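Local coordinates for ribonuclease P protein component 3 (Thermococcus kodakarensis KOD1, PDB 3WYZ) that probably serves as a protein subunit of ribonuclease P, the RNA-based enzyme that matures tRNA by cleaving the 5' ends of its precursors, at residues M101-G106 with G128-R133; V135-S140 with Y169-F174. All coordinates share one frame; numbering follows the deposited sequence.

Contact 1 of 2, residues M101-G106 with G128-R133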
ATOM      1  N   MET A 101       2.131 -15.177   0.577  1.00 48.47           N
ATOM      2  CA  MET A 101       0.751 -15.501   0.951  1.00 48.82           C
ATOM      3  C   MET A 101      -0.217 -14.351   0.674  1.00 46.79           C
ATOM      4  O   MET A 101      -1.386 -14.583   0.367  1.00 44.78           O
ATOM      5  CB  MET A 101       0.668 -15.885   2.429  1.00 52.20           C
ATOM      6  CG  MET A 101      -0.696 -16.424   2.859  1.00 56.20           C
ATOM      7  SD  MET A 101      -1.196 -17.903   1.948  1.00 62.88           S
ATOM      8  CE  MET A 101      -2.838 -18.167   2.605  1.00 64.25           C
ATOM      9  N   ALA A 102       0.264 -13.118   0.803  1.00 45.49           N
ATOM     10  CA  ALA A 102      -0.533 -11.947   0.448  1.00 45.08           C
ATOM     11  C   ALA A 102      -0.870 -11.959  -1.042  1.00 45.10           C
ATOM     12  O   ALA A 102      -2.003 -11.671  -1.425  1.00 46.83           O
ATOM     13  CB  ALA A 102       0.210 -10.676   0.810  1.00 44.45           C
ATOM     14  N   ILE A 103       0.115 -12.306  -1.865  1.00 45.37           N
ATOM     15  CA  ILE A 103      -0.068 -12.415  -3.311  1.00 46.50           C
ATOM     16  C   ILE A 103      -0.998 -13.574  -3.647  1.00 48.64           C
ATOM     17  O   ILE A 103      -1.956 -13.402  -4.409  1.00 47.00           O
ATOM     18  CB  ILE A 103       1.273 -12.642  -4.054  1.00 47.93           C
ATOM     19  CG1 ILE A 103       2.226 -11.443  -3.873  1.00 48.92           C
ATOM     20  CG2 ILE A 103       1.033 -12.926  -5.538  1.00 47.60           C
ATOM     21  CD1 ILE A 103       1.702 -10.127  -4.402  1.00 50.76           C
ATOM     22  N   GLU A 104      -0.696 -14.747  -3.088  1.00 50.74           N
ATOM     23  CA  GLU A 104      -1.460 -15.976  -3.364  1.00 54.14           C
ATOM     24  C   GLU A 104      -2.949 -15.835  -3.034  1.00 53.26           C
ATOM     25  O   GLU A 104      -3.804 -16.318  -3.776  1.00 53.03           O
ATOM     26  CB  GLU A 104      -0.861 -17.172  -2.605  1.00 56.33           C
ATOM     27  CG  GLU A 104       0.433 -17.706  -3.212  1.00 58.47           C
ATOM     28  CD  GLU A 104       1.110 -18.789  -2.374  1.00 62.45           C
ATOM     29  OE1 GLU A 104       0.925 -18.819  -1.133  1.00 65.46           O
ATOM     30  OE2 GLU A 104       1.850 -19.609  -2.961  1.00 60.29           O
ATOM     31  N   SER A 105      -3.250 -15.147  -1.937  1.00 54.95           N
ATOM     32  CA  SER A 105      -4.626 -14.975  -1.476  1.00 56.26           C
ATOM     33  C   SER A 105      -5.448 -13.920  -2.233  1.00 53.91           C
ATOM     34  O   SER A 105      -6.631 -13.752  -1.951  1.00 52.82           O
ATOM     35  CB  SER A 105      -4.627 -14.647   0.012  1.00 58.02           C
ATOM     36  OG  SER A 105      -3.964 -15.672   0.727  1.00 61.11           O
ATOM     37  N   GLY A 106      -4.839 -13.217  -3.187  1.00 52.35           N
ATOM     38  CA  GLY A 106      -5.566 -12.234  -3.994  1.00 50.91           C
ATOM     39  C   GLY A 106      -5.968 -11.011  -3.189  1.00 50.19           C
ATOM     40  O   GLY A 106      -7.083 -10.504  -3.305  1.00 52.62           O
ATOM     41  N   GLY A 128       5.319 -12.369 -11.022  1.00 43.35           N
ATOM     42  CA  GLY A 128       4.439 -13.143 -11.880  1.00 44.66           C
ATOM     43  C   GLY A 128       3.104 -13.442 -11.240  1.00 46.55           C
ATOM     44  O   GLY A 128       2.064 -13.210 -11.844  1.00 49.15           O
ATOM     45  N   MET A 129       3.129 -13.950 -10.011  1.00 48.29           N
ATOM     46  CA  MET A 129       1.899 -14.278  -9.291  1.00 48.55           C
ATOM     47  C   MET A 129       1.054 -13.042  -9.004  1.00 46.50           C
ATOM     48  O   MET A 129      -0.178 -13.111  -9.049  1.00 45.63           O
ATOM     49  CB  MET A 129       2.207 -14.991  -7.978  1.00 52.86           C
ATOM     50  CG  MET A 129       2.733 -16.405  -8.142  1.00 57.57           C
ATOM     51  SD  MET A 129       2.779 -17.284  -6.564  1.00 67.35           S
ATOM     52  CE  MET A 129       4.109 -16.421  -5.733  1.00 63.21           C
ATOM     53  N   ALA A 130       1.705 -11.917  -8.710  1.00 41.71           N
ATOM     54  CA  ALA A 130       0.984 -10.670  -8.445  1.00 40.48           C
ATOM     55  C   ALA A 130       0.189 -10.182  -9.665  1.00 39.77           C
ATOM     56  O   ALA A 130      -0.925  -9.664  -9.532  1.00 39.54           O
ATOM     57  CB  ALA A 130       1.949  -9.591  -7.982  1.00 43.33           C
ATOM     58  N   ALA A 131       0.765 -10.345 -10.849  1.00 40.61           N
ATOM     59  CA  ALA A 131       0.101  -9.941 -12.084  1.00 40.67           C
ATOM     60  C   ALA A 131      -1.084 -10.871 -12.391  1.00 42.89           C
ATOM     61  O   ALA A 131      -2.173 -10.404 -12.730  1.00 42.38           O
ATOM     62  CB  ALA A 131       1.092  -9.938 -13.234  1.00 41.28           C
ATOM     63  N   ARG A 132      -0.875 -12.178 -12.241  1.00 43.98           N
ATOM     64  CA  ARG A 132      -1.933 -13.162 -12.492  1.00 45.13           C
ATOM     65  C   ARG A 132      -3.020 -13.146 -11.423  1.00 48.85           C
ATOM     66  O   ARG A 132      -4.139 -13.570 -11.697  1.00 50.66           O
ATOM     67  CB  ARG A 132      -1.361 -14.579 -12.600  1.00 45.01           C
ATOM     68  CG  ARG A 132      -0.236 -14.756 -13.613  1.00 44.59           C
ATOM     69  CD  ARG A 132      -0.575 -14.184 -14.977  1.00 44.75           C
ATOM     70  NE  ARG A 132      -1.728 -14.845 -15.597  1.00 45.18           N
ATOM     71  CZ  ARG A 132      -2.168 -14.566 -16.821  1.00 45.06           C
ATOM     72  NH1 ARG A 132      -1.561 -13.636 -17.554  1.00 43.59           N
ATOM     73  NH2 ARG A 132      -3.216 -15.213 -17.322  1.00 45.92           N
ATOM     74  N   ARG A 133      -2.695 -12.676 -10.214  1.00 50.47           N
ATOM     75  CA  ARG A 133      -3.687 -12.540  -9.139  1.00 52.05           C
ATOM     76  C   ARG A 133      -4.241 -11.114  -9.030  1.00 50.04           C
ATOM     77  O   ARG A 133      -5.132 -10.860  -8.222  1.00 49.97           O
ATOM     78  CB  ARG A 133      -3.083 -12.935  -7.789  1.00 55.27           C
ATOM     79  CG  ARG A 133      -2.548 -14.355  -7.695  1.00 60.45           C
ATOM     80  CD  ARG A 133      -3.629 -15.416  -7.649  1.00 64.29           C
ATOM     81  NE  ARG A 133      -3.144 -16.637  -6.997  1.00 71.84           N
ATOM     82  CZ  ARG A 133      -2.250 -17.494  -7.506  1.00 73.20           C
ATOM     83  NH1 ARG A 133      -1.701 -17.295  -8.700  1.00 73.48           N
ATOM     84  NH2 ARG A 133      -1.895 -18.569  -6.805  1.00 72.08           N
TER
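Ile-103 presses both of its branches against the helix that carries Met-129 and Ala-130, and this is where the contact is tight. Its CG2 methyl lies 3.4 Å from Met-129 CB, closer than two carbons usually come, and meets the backbone N of Ala-130 as well. The other branch, with CG1 beside the backbone N (chi1 -63°), ends in CD1, which rests 3.6 Å from Ala-130 CB. Ile-103 is buried, and Val-135 also packs against it. Cutting Ile-103 back to an alanine would remove CG2 and CD1, would probably open a gap between the two helices, and would leave Met-129 CB and Ala-130 CB without these methyl partners.

Toward solvent the fit is looser. Met-129 bends at chi3, and its SD passes Glu-104 CG at 4.1 Å. OE1 of Glu-104 forms a salt bridge with Arg-100, and OE2 stays 5.5 Å from Arg-133 NH2, too far for a salt bridge, though the opposite charges may still attract. Arg-133 instead reaches the backbone: its CG lies 3.5 Å from Ile-103 O, and its NE donates a weak hydrogen bond of 3.3 Å to Glu-104 O, which sits at the edge of the guanidinium, near its plane. The aliphatic stem thus lies over the end of helix 96-104, where Gly-106, with positive phi, closes a Schellman motif. Such side-by-side packing of successive helices against a parallel sheet is typical of the outer layer of a TIM-barrel-like fold.

Contact 2 of 2, residues V135-S140 with Y169-F174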
ATOM      1  N   VAL A 135      -2.784  -8.452  -7.787  1.00 43.00           N
ATOM      2  CA  VAL A 135      -2.417  -7.853  -6.501  1.00 41.27           C
ATOM      3  C   VAL A 135      -1.493  -6.654  -6.715  1.00 42.36           C
ATOM      4  O   VAL A 135      -0.433  -6.793  -7.320  1.00 45.27           O
ATOM      5  CB  VAL A 135      -1.718  -8.879  -5.590  1.00 41.77           C
ATOM      6  CG1 VAL A 135      -1.318  -8.242  -4.262  1.00 42.90           C
ATOM      7  CG2 VAL A 135      -2.628 -10.080  -5.350  1.00 42.85           C
ATOM      8  N   ALA A 136      -1.896  -5.487  -6.214  1.00 40.63           N
ATOM      9  CA  ALA A 136      -1.126  -4.257  -6.389  1.00 41.23           C
ATOM     10  C   ALA A 136       0.063  -4.193  -5.439  1.00 42.21           C
ATOM     11  O   ALA A 136       0.036  -4.757  -4.345  1.00 41.50           O
ATOM     12  CB  ALA A 136      -2.014  -3.039  -6.182  1.00 40.80           C
ATOM     13  N   ILE A 137       1.108  -3.493  -5.866  1.00 43.95           N
ATOM     14  CA  ILE A 137       2.253  -3.215  -4.999  1.00 43.04           C
ATOM     15  C   ILE A 137       2.199  -1.776  -4.522  1.00 41.03           C
ATOM     16  O   ILE A 137       2.141  -0.863  -5.339  1.00 40.27           O
ATOM     17  CB  ILE A 137       3.591  -3.465  -5.717  1.00 41.79           C
ATOM     18  CG1 ILE A 137       3.679  -4.921  -6.180  1.00 43.52           C
ATOM     19  CG2 ILE A 137       4.771  -3.141  -4.802  1.00 41.80           C
ATOM     20  CD1 ILE A 137       3.709  -5.947  -5.060  1.00 43.17           C
ATOM     21  N   GLY A 138       2.236  -1.596  -3.201  1.00 41.34           N
ATOM     22  CA  GLY A 138       2.263  -0.278  -2.582  1.00 42.35           C
ATOM     23  C   GLY A 138       3.668   0.224  -2.299  1.00 42.87           C
ATOM     24  O   GLY A 138       4.382  -0.339  -1.473  1.00 44.77           O
ATOM     25  N   PHE A 139       4.056   1.294  -2.984  1.00 42.41           N
ATOM     26  CA  PHE A 139       5.343   1.941  -2.762  1.00 42.51           C
ATOM     27  C   PHE A 139       5.197   3.036  -1.718  1.00 43.91           C
ATOM     28  O   PHE A 139       4.822   4.167  -2.047  1.00 43.90           O
ATOM     29  CB  PHE A 139       5.880   2.539  -4.068  1.00 42.30           C
ATOM     30  CG  PHE A 139       6.308   1.512  -5.067  1.00 39.85           C
ATOM     31  CD1 PHE A 139       5.406   0.994  -5.967  1.00 40.56           C
ATOM     32  CD2 PHE A 139       7.616   1.068  -5.102  1.00 40.06           C
ATOM     33  CE1 PHE A 139       5.796   0.044  -6.890  1.00 42.05           C
ATOM     34  CE2 PHE A 139       8.018   0.117  -6.018  1.00 40.26           C
ATOM     35  CZ  PHE A 139       7.107  -0.396  -6.915  1.00 40.89           C
ATOM     36  N   SER A 140       5.491   2.694  -0.462  1.00 44.72           N
ATOM     37  CA  SER A 140       5.333   3.621   0.657  1.00 44.39           C
ATOM     38  C   SER A 140       6.522   4.567   0.737  1.00 43.10           C
ATOM     39  O   SER A 140       7.662   4.147   0.617  1.00 43.99           O
ATOM     40  CB  SER A 140       5.182   2.858   1.978  1.00 46.81           C
ATOM     41  OG  SER A 140       6.406   2.239   2.354  1.00 53.34           O
ATOM     42  N   TYR A 169       6.318  -7.208 -15.416  1.00 45.05           N
ATOM     43  CA  TYR A 169       5.203  -8.140 -15.267  1.00 45.56           C
ATOM     44  C   TYR A 169       3.831  -7.455 -15.293  1.00 45.28           C
ATOM     45  O   TYR A 169       2.808  -8.109 -15.118  1.00 43.65           O
ATOM     46  CB  TYR A 169       5.378  -8.954 -13.983  1.00 45.75           C
ATOM     47  CG  TYR A 169       6.421 -10.035 -14.119  1.00 47.28           C
ATOM     48  CD1 TYR A 169       7.760  -9.780 -13.847  1.00 47.90           C
ATOM     49  CD2 TYR A 169       6.069 -11.316 -14.543  1.00 48.47           C
ATOM     50  CE1 TYR A 169       8.719 -10.768 -13.982  1.00 47.30           C
ATOM     51  CE2 TYR A 169       7.024 -12.308 -14.685  1.00 47.59           C
ATOM     52  CZ  TYR A 169       8.342 -12.030 -14.400  1.00 46.56           C
ATOM     53  OH  TYR A 169       9.286 -13.013 -14.532  1.00 48.48           O
ATOM     54  N   ARG A 170       3.810  -6.142 -15.505  1.00 46.55           N
ATOM     55  CA  ARG A 170       2.564  -5.378 -15.581  1.00 46.63           C
ATOM     56  C   ARG A 170       1.716  -5.577 -14.326  1.00 43.70           C
ATOM     57  O   ARG A 170       0.524  -5.850 -14.405  1.00 43.66           O
ATOM     58  CB  ARG A 170       1.787  -5.735 -16.859  1.00 51.72           C
ATOM     59  CG  ARG A 170       2.634  -5.697 -18.125  1.00 55.82           C
ATOM     60  CD  ARG A 170       1.812  -5.374 -19.365  1.00 62.05           C
ATOM     61  NE  ARG A 170       1.422  -3.960 -19.424  1.00 67.89           N
ATOM     62  CZ  ARG A 170       0.784  -3.378 -20.447  1.00 71.87           C
ATOM     63  NH1 ARG A 170       0.448  -4.076 -21.533  1.00 72.79           N
ATOM     64  NH2 ARG A 170       0.481  -2.082 -20.387  1.00 71.34           N
ATOM     65  N   VAL A 171       2.350  -5.443 -13.164  1.00 40.82           N
ATOM     66  CA  VAL A 171       1.663  -5.603 -11.885  1.00 38.70           C
ATOM     67  C   VAL A 171       1.057  -4.251 -11.523  1.00 40.33           C
ATOM     68  O   VAL A 171       1.706  -3.225 -11.722  1.00 40.62           O
ATOM     69  CB  VAL A 171       2.623  -6.035 -10.754  1.00 37.95           C
ATOM     70  CG1 VAL A 171       1.854  -6.275  -9.456  1.00 38.79           C
ATOM     71  CG2 VAL A 171       3.393  -7.286 -11.142  1.00 38.61           C
ATOM     72  N   PRO A 172      -0.185  -4.234 -11.009  1.00 39.84           N
ATOM     73  CA  PRO A 172      -0.725  -2.947 -10.563  1.00 40.89           C
ATOM     74  C   PRO A 172       0.113  -2.367  -9.429  1.00 41.68           C
ATOM     75  O   PRO A 172       0.750  -3.118  -8.691  1.00 43.44           O
ATOM     76  CB  PRO A 172      -2.133  -3.299 -10.066  1.00 40.72           C
ATOM     77  CG  PRO A 172      -2.469  -4.607 -10.719  1.00 41.64           C
ATOM     78  CD  PRO A 172      -1.163  -5.331 -10.865  1.00 40.16           C
ATOM     79  N   ARG A 173       0.119  -1.044  -9.295  1.00 41.44           N
ATOM     80  CA  ARG A 173       0.896  -0.392  -8.246  1.00 42.24           C
ATOM     81  C   ARG A 173       0.386   1.002  -7.942  1.00 41.77           C
ATOM     82  O   ARG A 173      -0.352   1.591  -8.720  1.00 41.54           O
ATOM     83  CB  ARG A 173       2.377  -0.322  -8.620  1.00 43.91           C
ATOM     84  CG  ARG A 173       2.692   0.540  -9.840  1.00 46.61           C
ATOM     85  CD  ARG A 173       2.326  -0.183 -11.129  1.00 47.74           C
ATOM     86  NE  ARG A 173       2.728   0.551 -12.315  1.00 52.30           N
ATOM     87  CZ  ARG A 173       2.762   0.042 -13.545  1.00 53.68           C
ATOM     88  NH1 ARG A 173       2.410  -1.227 -13.779  1.00 52.42           N
ATOM     89  NH2 ARG A 173       3.155   0.818 -14.550  1.00 54.64           N
ATOM     90  N   PHE A 174       0.791   1.515  -6.791  1.00 40.67           N
ATOM     91  CA  PHE A 174       0.528   2.896  -6.435  1.00 41.95           C
ATOM     92  C   PHE A 174       1.617   3.425  -5.516  1.00 42.09           C
ATOM     93  O   PHE A 174       2.282   2.648  -4.824  1.00 40.59           O
ATOM     94  CB  PHE A 174      -0.847   3.031  -5.776  1.00 43.09           C
ATOM     95  CG  PHE A 174      -1.056   2.129  -4.592  1.00 43.50           C
ATOM     96  CD1 PHE A 174      -0.677   2.528  -3.320  1.00 44.83           C
ATOM     97  CD2 PHE A 174      -1.667   0.897  -4.744  1.00 45.57           C
ATOM     98  CE1 PHE A 174      -0.884   1.706  -2.228  1.00 43.94           C
ATOM     99  CE2 PHE A 174      -1.880   0.071  -3.655  1.00 44.37           C
ATOM    100  CZ  PHE A 174      -1.481   0.474  -2.397  1.00 43.87           C
TER
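Ala-136 CB sits between Pro-172 CB, 3.9 Å away, and CE2 of Phe-174, which comes at 4.0 Å. The Phe-174 ring lies against the neighbouring strand: with CG between the backbone N and the carbonyl carbon (chi1 54°), it lays one face against Gly-138 CA, 4.0 Å from the ring centroid, a CH-pi contact. A CB on Gly-138 would crowd CE1 of this ring. On the other face of the sheet Val-171 CG1 meets Ile-137 CG1, and Arg-173 CB touches the edge of the Phe-139 ring at CE1.

Outward from these groups comes the parallel ladder. Ile-137 N gives a 2.9 Å bond to Pro-172 O, Phe-174 N returns one to Ile-137 O, and Phe-139 N donates almost straight (170°) to Phe-174 O at 2.9 Å. At the polar edge the Arg-173 chain, bent at chi2, brings NH1 to Val-171 O at 3.0 Å, above the carbonyl plane but within that of the guanidinium. The ladder thus serves the amides of Ile-137, Phe-139 and Phe-174, while Ala-136 and Gly-138 bond to Leu-110 of strand 109-111. Arg-173 is buried too, with at least the Val-171 carbonyl as partner, so this carbon-lined pair still accommodates one charge.

In the fold
The two contacts follow one another along the chain and touch, their centres 11 Å apart. Helix 124-133 supplies one side of contact 1 and leads directly into strand 136-140 of contact 2; Ala-130 O and Val-135 N, 2.8 Å apart, probably share a hydrogen bond at that turn. Val-135 joins them again, its CG2 lying 3.5 Å from Ile-103 O, and Val-171 of contact 2 packs on Ala-130 and Ala-131. Contact 1 lies in the outer helical layer, about 14 Å from the chain centre, while contact 2, about 8 Å from it, pairs the last two strands of the parallel sheet. Together they join helix layer to sheet on one side of the TIM-barrel-like fold.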